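Local atomic coordinates of sortase family protein (Streptococcus agalactiae, PDB entry 4D7W), a protein that probably acts as a class C sortase, a cysteine transpeptidase that helps assemble the pilus subunits of this Gram-positive bacterium. Residues I90-G95 / S107-H112; S53-D58 / S96-G101; T60-Y65 / P76-T81. All coordinates share one frame; numbering follows the deposited sequence.

Contact 1 (I90-G95 / S107-H112); sequences IGHLEG and SILSGH
H92 meets L109 and S107 with one edge of its imidazole. CG lies anti to the backbone N (chi1 168°), which carries the ring alongside strand 107-110, where H92 CD2 is 3.7 Å from L109 CD2 and 3.4 Å from S107 OG, both near the ring plane. The histidine suits this buried place because its polar ends are satisfied as well: Y51 OH bonds its ND1, and S97 O takes both its NE2 and the S107 hydroxyl. L109 also touches I90, at its CB rather than at its tip, the two aliphatic chains crossing at about a right angle with I90 CG2 4.0 Å from L109 CB. L93 and I108, by contrast, lie side by side and point the same way, CD2 of L93 3.9 Å from CD1 of I108. The backbones pair: G91 N to S110 O at 2.8 Å and S110 N to G91 O at 2.7 Å form the hydrogen-bonded pair, while L93 N to I108 O closes the ladder beyond the non-hydrogen-bonded pair H92-L109. Strand 90-92 is thus paired antiparallel with strand 105-115 in the mixed sheet that forms the beta-barrel of the sortase fold.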
loop_
_atom_site.group_PDB
_atom_site.type_symbol
_atom_site.label_atom_id
_atom_site.label_comp_id
_atom_site.label_asym_id
_atom_site.label_seq_id
_atom_site.Cartn_x
_atom_site.Cartn_y
_atom_site.Cartn_z
ATOM N N ILE A 90 -8.166 2.095 -1.925
ATOM C CA ILE A 90 -7.079 2.267 -0.987
ATOM C C ILE A 90 -5.990 3.094 -1.649
ATOM O O ILE A 90 -5.685 2.898 -2.828
ATOM C CB ILE A 90 -6.518 0.907 -0.533
ATOM C CG1 ILE A 90 -7.646 0.030 0.035
ATOM C CG2 ILE A 90 -5.396 1.097 0.469
ATOM C CD1 ILE A 90 -8.380 0.669 1.218
ATOM N N GLY A 91 -5.405 4.010 -0.891
ATOM C CA GLY A 91 -4.370 4.861 -1.424
ATOM C C GLY A 91 -3.003 4.456 -0.915
ATOM O O GLY A 91 -2.866 3.905 0.179
ATOM N N HIS A 92 -1.980 4.738 -1.711
ATOM C CA HIS A 92 -0.609 4.520 -1.266
ATOM C C HIS A 92 0.051 5.853 -0.910
ATOM O O HIS A 92 0.072 6.763 -1.727
ATOM C CB HIS A 92 0.175 3.779 -2.347
ATOM C CG HIS A 92 1.647 3.759 -2.101
ATOM N ND1 HIS A 92 2.507 4.660 -2.691
ATOM C CD2 HIS A 92 2.408 2.965 -1.313
ATOM C CE1 HIS A 92 3.737 4.421 -2.274
ATOM N NE2 HIS A 92 3.706 3.395 -1.442
ATOM N N LEU A 93 0.580 5.982 0.310
ATOM C CA LEU A 93 1.220 7.236 0.741
ATOM C C LEU A 93 2.444 7.547 -0.129
ATOM O O LEU A 93 3.412 6.788 -0.149
ATOM C CB LEU A 93 1.631 7.168 2.215
ATOM C CG LEU A 93 1.929 8.501 2.907
ATOM C CD1 LEU A 93 0.722 9.409 2.862
ATOM C CD2 LEU A 93 2.360 8.301 4.358
ATOM N N GLU A 94 2.406 8.685 -0.817
ATOM C CA GLU A 94 3.255 8.898 -1.991
ATOM C C GLU A 94 4.754 8.898 -1.661
ATOM O O GLU A 94 5.584 8.529 -2.502
ATOM C CB GLU A 94 2.864 10.214 -2.687
ATOM C CG GLU A 94 3.319 11.450 -1.938
ATOM C CD GLU A 94 3.196 12.734 -2.767
ATOM O OE1 GLU A 94 2.658 12.663 -3.895
ATOM O OE2 GLU A 94 3.646 13.807 -2.286
ATOM N N GLY A 95 5.104 9.297 -0.445
ATOM C CA GLY A 95 6.505 9.318 -0.055
ATOM C C GLY A 95 7.037 8.032 0.557
ATOM O O GLY A 95 8.185 7.996 1.015
ATOM N N SER A 107 6.299 0.461 3.078
ATOM C CA SER A 107 5.187 0.918 2.270
ATOM C C SER A 107 4.003 1.233 3.185
ATOM O O SER A 107 3.713 0.472 4.111
ATOM C CB SER A 107 4.805 -0.163 1.254
ATOM O OG SER A 107 3.884 0.343 0.306
ATOM N N ILE A 108 3.312 2.336 2.920
ATOM C CA ILE A 108 2.164 2.731 3.733
ATOM C C ILE A 108 0.912 2.879 2.871
ATOM O O ILE A 108 0.919 3.622 1.886
ATOM C CB ILE A 108 2.422 4.043 4.463
ATOM C CG1 ILE A 108 3.626 3.902 5.390
ATOM C CG2 ILE A 108 1.186 4.461 5.296
ATOM C CD1 ILE A 108 4.143 5.228 5.936
ATOM N N LEU A 109 -0.144 2.165 3.257
ATOM C CA LEU A 109 -1.406 2.130 2.538
ATOM C C LEU A 109 -2.512 2.700 3.423
ATOM O O LEU A 109 -2.644 2.309 4.581
ATOM C CB LEU A 109 -1.748 0.705 2.141
ATOM C CG LEU A 109 -0.682 -0.031 1.336
ATOM C CD1 LEU A 109 -1.215 -1.384 0.903
ATOM C CD2 LEU A 109 -0.263 0.819 0.150
ATOM N N SER A 110 -3.314 3.599 2.866
ATOM C CA SER A 110 -4.306 4.350 3.645
ATOM C C SER A 110 -5.724 4.179 3.092
ATOM O O SER A 110 -5.938 4.124 1.874
ATOM C CB SER A 110 -3.916 5.827 3.663
ATOM O OG SER A 110 -4.818 6.604 4.429
ATOM N N GLY A 111 -6.702 4.093 3.991
ATOM C CA GLY A 111 -8.075 3.935 3.565
ATOM C C GLY A 111 -9.006 4.501 4.624
ATOM O O GLY A 111 -8.733 4.383 5.833
ATOM N N HIS A 112 -10.086 5.126 4.170
ATOM C CA HIS A 112 -11.101 5.677 5.080
ATOM C C HIS A 112 -11.655 4.612 6.014
ATOM O O HIS A 112 -11.724 3.434 5.666
ATOM C CB HIS A 112 -12.253 6.312 4.303
ATOM C CG HIS A 112 -11.955 7.685 3.797
ATOM N ND1 HIS A 112 -12.535 8.201 2.657
ATOM C CD2 HIS A 112 -11.146 8.657 4.281
ATOM C CE1 HIS A 112 -12.090 9.429 2.454
ATOM N NE2 HIS A 112 -11.248 9.729 3.427
#

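Contact 2 (S53-D58 / S96-G101); sequences SQLAID and SSLPIG
L98 and Q54 make the tightest junction of the two loops: CD1 of L98 sits 3.7 Å from Q54 CB, and the two side chains cross at about a right angle. CB and CG of the glutamine lie against the leucine, and the bend at chi2 (-70°) directs the rest of the chain toward helix 45-52, where NE2 bonds D50 OD1. A long polar residue fits here because its stem is apolar and its head has a partner. L55 supplies the other half of the packing with a single methyl. Its CD1 lies 4.0 Å from L98 CB, where the two leucines slide past each other in opposite directions, and 4.2 Å from I100 CG2, which it approaches obliquely. The same methyl is more loosely set against the proline ring, at 4.4 Å from P99 CD. I100 can present CG2 because its CG1 occupies the position between the backbone N and the carbonyl carbon (chi1 59°), leaving CG2 on the side of the backbone N. All five touching residues are buried, and the contact is purely apolar.

The other side is different. Beyond L55, whose backbone takes a left-handed conformation, residues 56-58 leave the 96-101 loop and become partly exposed; I57 packs instead on Y8 and V12 of helix 3-13. Around the tight part, Y30 and A27 of helix 17-31 cover L98 and I100, N31 of that helix bonds L98 N and G101 O, and I137 of strand 132-137 touches L55, P99 and I100, leaving the two loops wedged between the N-terminal helices and the sheet.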
loop_
_atom_site.group_PDB
_atom_site.type_symbol
_atom_site.label_atom_id
_atom_site.label_comp_id
_atom_site.label_asym_id
_atom_site.label_seq_id
_atom_site.Cartn_x
_atom_site.Cartn_y
_atom_site.Cartn_z
ATOM N N SER A 53 5.022 7.213 -12.517
ATOM C CA SER A 53 5.380 6.288 -13.586
ATOM C C SER A 53 5.677 4.890 -13.062
ATOM O O SER A 53 5.878 3.968 -13.854
ATOM C CB SER A 53 6.606 6.796 -14.345
ATOM O OG SER A 53 7.779 6.635 -13.551
ATOM N N GLN A 54 5.774 4.727 -11.739
ATOM C CA GLN A 54 6.147 3.416 -11.211
ATOM C C GLN A 54 4.907 2.542 -11.103
ATOM O O GLN A 54 3.854 3.025 -10.716
ATOM C CB GLN A 54 6.846 3.539 -9.842
ATOM C CG GLN A 54 8.157 4.320 -9.893
ATOM C CD GLN A 54 9.261 3.564 -10.636
ATOM O OE1 GLN A 54 9.182 2.349 -10.798
ATOM N NE2 GLN A 54 10.286 4.281 -11.084
ATOM N N LEU A 55 5.042 1.264 -11.453
ATOM C CA LEU A 55 3.963 0.275 -11.339
ATOM C C LEU A 55 2.699 0.722 -12.080
ATOM O O LEU A 55 1.584 0.455 -11.644
ATOM C CB LEU A 55 3.641 0.001 -9.858
ATOM C CG LEU A 55 4.825 -0.593 -9.090
ATOM C CD1 LEU A 55 4.435 -0.872 -7.639
ATOM C CD2 LEU A 55 5.274 -1.853 -9.781
ATOM N N ALA A 56 2.880 1.424 -13.190
ATOM C CA ALA A 56 1.754 1.971 -13.929
ATOM C C ALA A 56 1.599 1.226 -15.238
ATOM O O ALA A 56 2.555 1.151 -16.010
ATOM C CB ALA A 56 1.950 3.479 -14.182
ATOM N N ILE A 57 0.419 0.656 -15.489
ATOM C CA ILE A 57 0.185 -0.016 -16.774
ATOM C C ILE A 57 -0.912 0.661 -17.595
ATOM O O ILE A 57 -1.285 0.165 -18.662
ATOM C CB ILE A 57 -0.203 -1.482 -16.595
ATOM C CG1 ILE A 57 -1.604 -1.586 -15.993
ATOM C CG2 ILE A 57 0.839 -2.222 -15.745
ATOM C CD1 ILE A 57 -2.039 -3.026 -15.767
ATOM N N ASP A 58 -1.429 1.779 -17.090
ATOM C CA ASP A 58 -2.415 2.585 -17.808
ATOM C C ASP A 58 -2.475 3.932 -17.120
ATOM O O ASP A 58 -1.668 4.202 -16.251
ATOM C CB ASP A 58 -3.798 1.905 -17.849
ATOM C CG ASP A 58 -4.347 1.555 -16.455
ATOM O OD1 ASP A 58 -4.113 2.303 -15.481
ATOM O OD2 ASP A 58 -5.028 0.513 -16.339
ATOM N N SER A 96 6.221 6.976 0.577
ATOM C CA SER A 96 6.652 5.707 1.164
ATOM C C SER A 96 7.107 4.742 0.084
ATOM O O SER A 96 6.945 5.007 -1.100
ATOM C CB SER A 96 5.534 5.081 2.022
ATOM O OG SER A 96 4.387 4.703 1.269
ATOM N N SER A 97 7.716 3.627 0.485
ATOM C CA SER A 97 8.204 2.665 -0.487
ATOM C C SER A 97 7.037 2.045 -1.273
ATOM O O SER A 97 5.947 1.865 -0.729
ATOM C CB SER A 97 9.017 1.560 0.207
ATOM O OG SER A 97 9.960 2.101 1.123
ATOM N N LEU A 98 7.263 1.725 -2.548
ATOM C CA LEU A 98 6.270 0.982 -3.351
ATOM C C LEU A 98 5.933 -0.343 -2.669
ATOM O O LEU A 98 6.805 -0.949 -2.056
ATOM C CB LEU A 98 6.791 0.719 -4.783
ATOM C CG LEU A 98 7.133 1.986 -5.564
ATOM C CD1 LEU A 98 7.911 1.692 -6.873
ATOM C CD2 LEU A 98 5.847 2.771 -5.836
ATOM N N PRO A 99 4.671 -0.791 -2.777
ATOM C CA PRO A 99 4.188 -1.990 -2.079
ATOM C C PRO A 99 4.730 -3.330 -2.597
ATOM O O PRO A 99 4.120 -4.354 -2.321
ATOM C CB PRO A 99 2.664 -1.914 -2.277
ATOM C CG PRO A 99 2.489 -1.076 -3.508
ATOM C CD PRO A 99 3.569 -0.044 -3.408
ATOM N N ILE A 100 5.841 -3.336 -3.325
ATOM C CA ILE A 100 6.502 -4.602 -3.666
ATOM C C ILE A 100 7.600 -4.933 -2.646
ATOM O O ILE A 100 8.338 -5.903 -2.797
ATOM C CB ILE A 100 7.109 -4.562 -5.062
ATOM C CG1 ILE A 100 8.132 -3.421 -5.162
ATOM C CG2 ILE A 100 6.010 -4.398 -6.103
ATOM C CD1 ILE A 100 9.158 -3.603 -6.279
ATOM N N GLY A 101 7.727 -4.111 -1.611
ATOM C CA GLY A 101 8.728 -4.364 -0.586
ATOM C C GLY A 101 10.147 -4.354 -1.121
ATOM O O GLY A 101 10.445 -3.652 -2.096
#

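Contact 3 (T60-Y65 / P76-T81)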
loop_
_atom_site.group_PDB
_atom_site.type_symbol
_atom_site.label_atom_id
_atom_site.label_comp_id
_atom_site.label_asym_id
_atom_site.label_seq_id
_atom_site.Cartn_x
_atom_site.Cartn_y
_atom_site.Cartn_z
ATOM N N THR A 60 -4.770 5.134 -15.070
ATOM C CA THR A 60 -5.712 5.167 -13.953
ATOM C C THR A 60 -5.061 5.363 -12.579
ATOM O O THR A 60 -5.742 5.698 -11.623
ATOM C CB THR A 60 -6.536 3.876 -13.890
ATOM O OG1 THR A 60 -5.728 2.823 -13.362
ATOM C CG2 THR A 60 -7.005 3.474 -15.273
ATOM N N GLY A 61 -3.761 5.135 -12.468
ATOM C CA GLY A 61 -3.108 5.163 -11.166
ATOM C C GLY A 61 -3.162 3.841 -10.386
ATOM O O GLY A 61 -2.613 3.741 -9.282
ATOM N N ASN A 62 -3.814 2.829 -10.960
ATOM C CA ASN A 62 -4.072 1.557 -10.278
ATOM C C ASN A 62 -2.810 0.691 -10.293
ATOM O O ASN A 62 -2.310 0.358 -11.360
ATOM C CB ASN A 62 -5.249 0.839 -10.954
ATOM C CG ASN A 62 -5.662 -0.450 -10.240
ATOM O OD1 ASN A 62 -4.994 -0.927 -9.305
ATOM N ND2 ASN A 62 -6.766 -1.027 -10.694
ATOM N N MET A 63 -2.295 0.365 -9.105
ATOM C CA MET A 63 -1.022 -0.355 -8.942
ATOM C C MET A 63 -1.200 -1.848 -8.773
ATOM O O MET A 63 -0.218 -2.603 -8.761
ATOM C CB MET A 63 -0.272 0.118 -7.692
ATOM C CG MET A 63 0.505 1.377 -7.752
ATOM S SD MET A 63 1.081 1.657 -6.051
ATOM C CE MET A 63 1.736 3.300 -6.276
ATOM N N GLY A 64 -2.441 -2.264 -8.554
ATOM C CA GLY A 64 -2.724 -3.620 -8.122
ATOM C C GLY A 64 -3.828 -3.608 -7.074
ATOM O O GLY A 64 -4.636 -2.699 -7.044
ATOM N N TYR A 65 -3.877 -4.625 -6.224
ATOM C CA TYR A 65 -4.963 -4.728 -5.275
ATOM C C TYR A 65 -4.527 -5.459 -4.023
ATOM O O TYR A 65 -3.607 -6.283 -4.052
ATOM C CB TYR A 65 -6.179 -5.420 -5.904
ATOM C CG TYR A 65 -5.961 -6.831 -6.407
ATOM C CD1 TYR A 65 -5.474 -7.075 -7.695
ATOM C CD2 TYR A 65 -6.281 -7.928 -5.611
ATOM C CE1 TYR A 65 -5.295 -8.377 -8.161
ATOM C CE2 TYR A 65 -6.098 -9.236 -6.067
ATOM C CZ TYR A 65 -5.609 -9.453 -7.341
ATOM O OH TYR A 65 -5.427 -10.753 -7.786
ATOM N N PRO A 76 -8.779 -2.267 -4.993
ATOM C CA PRO A 76 -7.698 -1.744 -5.839
ATOM C C PRO A 76 -6.851 -0.709 -5.104
ATOM O O PRO A 76 -7.390 0.077 -4.320
ATOM C CB PRO A 76 -8.449 -1.112 -7.024
ATOM C CG PRO A 76 -9.824 -0.783 -6.479
ATOM C CD PRO A 76 -10.121 -1.857 -5.460
ATOM N N LEU A 77 -5.543 -0.731 -5.353
ATOM C CA LEU A 77 -4.565 0.182 -4.755
ATOM C C LEU A 77 -4.162 1.261 -5.732
ATOM O O LEU A 77 -3.706 0.934 -6.823
ATOM C CB LEU A 77 -3.282 -0.557 -4.350
ATOM C CG LEU A 77 -3.297 -1.488 -3.156
ATOM C CD1 LEU A 77 -1.904 -2.089 -2.992
ATOM C CD2 LEU A 77 -3.711 -0.719 -1.912
ATOM N N TYR A 78 -4.264 2.529 -5.348
ATOM C CA TYR A 78 -3.884 3.599 -6.267
ATOM C C TYR A 78 -2.679 4.418 -5.786
ATOM O O TYR A 78 -2.404 4.494 -4.589
ATOM C CB TYR A 78 -5.088 4.521 -6.510
ATOM C CG TYR A 78 -6.177 3.874 -7.350
ATOM C CD1 TYR A 78 -7.155 3.087 -6.763
ATOM C CD2 TYR A 78 -6.212 4.036 -8.737
ATOM C CE1 TYR A 78 -8.152 2.483 -7.520
ATOM C CE2 TYR A 78 -7.197 3.427 -9.503
ATOM C CZ TYR A 78 -8.164 2.656 -8.879
ATOM O OH TYR A 78 -9.146 2.048 -9.607
ATOM N N HIS A 79 -1.974 5.043 -6.732
ATOM C CA HIS A 79 -0.983 6.066 -6.413
ATOM C C HIS A 79 -1.596 7.187 -5.576
ATOM O O HIS A 79 -2.653 7.712 -5.916
ATOM C CB HIS A 79 -0.387 6.690 -7.686
ATOM C CG HIS A 79 0.527 5.778 -8.462
ATOM N ND1 HIS A 79 0.059 4.800 -9.311
ATOM C CD2 HIS A 79 1.878 5.716 -8.531
ATOM C CE1 HIS A 79 1.080 4.172 -9.873
ATOM N NE2 HIS A 79 2.197 4.706 -9.415
ATOM N N GLY A 80 -0.925 7.565 -4.492
ATOM C CA GLY A 80 -1.295 8.767 -3.764
ATOM C C GLY A 80 -2.519 8.553 -2.899
ATOM O O GLY A 80 -3.119 7.486 -2.912
ATOM N N THR A 81 -2.892 9.571 -2.135
ATOM C CA THR A 81 -3.998 9.442 -1.188
ATOM C C THR A 81 -5.005 10.573 -1.329
ATOM O O THR A 81 -5.552 11.054 -0.339
ATOM C CB THR A 81 -3.482 9.414 0.249
ATOM O OG1 THR A 81 -2.574 10.501 0.426
ATOM C CG2 THR A 81 -2.728 8.124 0.513
#
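G61 O is gripped twice by H79: by the backbone N at 2.9 Å and by ring ND1, also at 2.9 Å. The ring nitrogen comes from above the carbonyl plane, 43° out of it, while the oxygen lies close to the plane of the imidazole. Since NE2 of the same ring bonds Q54 O, both nitrogens meet carbonyl oxygens, which would favour a doubly protonated, positively charged ring. M63 lies across this clamped ring at about a right angle, its CE over the face in a CH-pi contact, 3.4 Å from the centroid. The unbranched methionine, extended beyond CG, is long and slim enough to reach there. The Y78 ring has N62 over one face, with N62 CB 3.5 Å from Y78 CE2, and T60 O at its edge. T60 itself forms an ST turn, its OG1 accepting from N62 N; the same hydroxyl also bonds D58 OD1.

Further along, M63 N bonds L77 O at 2.7 Å, nearly straight, and L77 N bonds G64 O at 2.7 Å. M63 and G64 together therefore face the single residue L77, a beta bulge. Glycine suits both G61 (phi 86°) and G64, because a CB would press against the preceding carbonyl oxygen. The whole is an antiparallel beta hairpin, strands 62-68 and 73-79, bulged on its first strand and built into the sortase barrel.

How the contacts relate
Contacts 1 and 3 belong to one sheet: strand 73-79 runs parallel to strand 90-92, joined by backbone bonds between Y78 and both I90 and H92, with L77 of contact 3 packing on I90 and L109 of contact 1. Both depend on backbone ladders, but contact 1 lies deep in the chain, whereas contact 3 reaches the surface at T60. Contact 2 is also buried yet holds no strand, joining two loops by hydrocarbon packing alone. It touches both of the others: its serines make polar links to contact 1, among them S96 OG to I108 N, and L55 and P99 rest on M63 of contact 3. Contact 3 is nested in the chain loop that contact 2 closes.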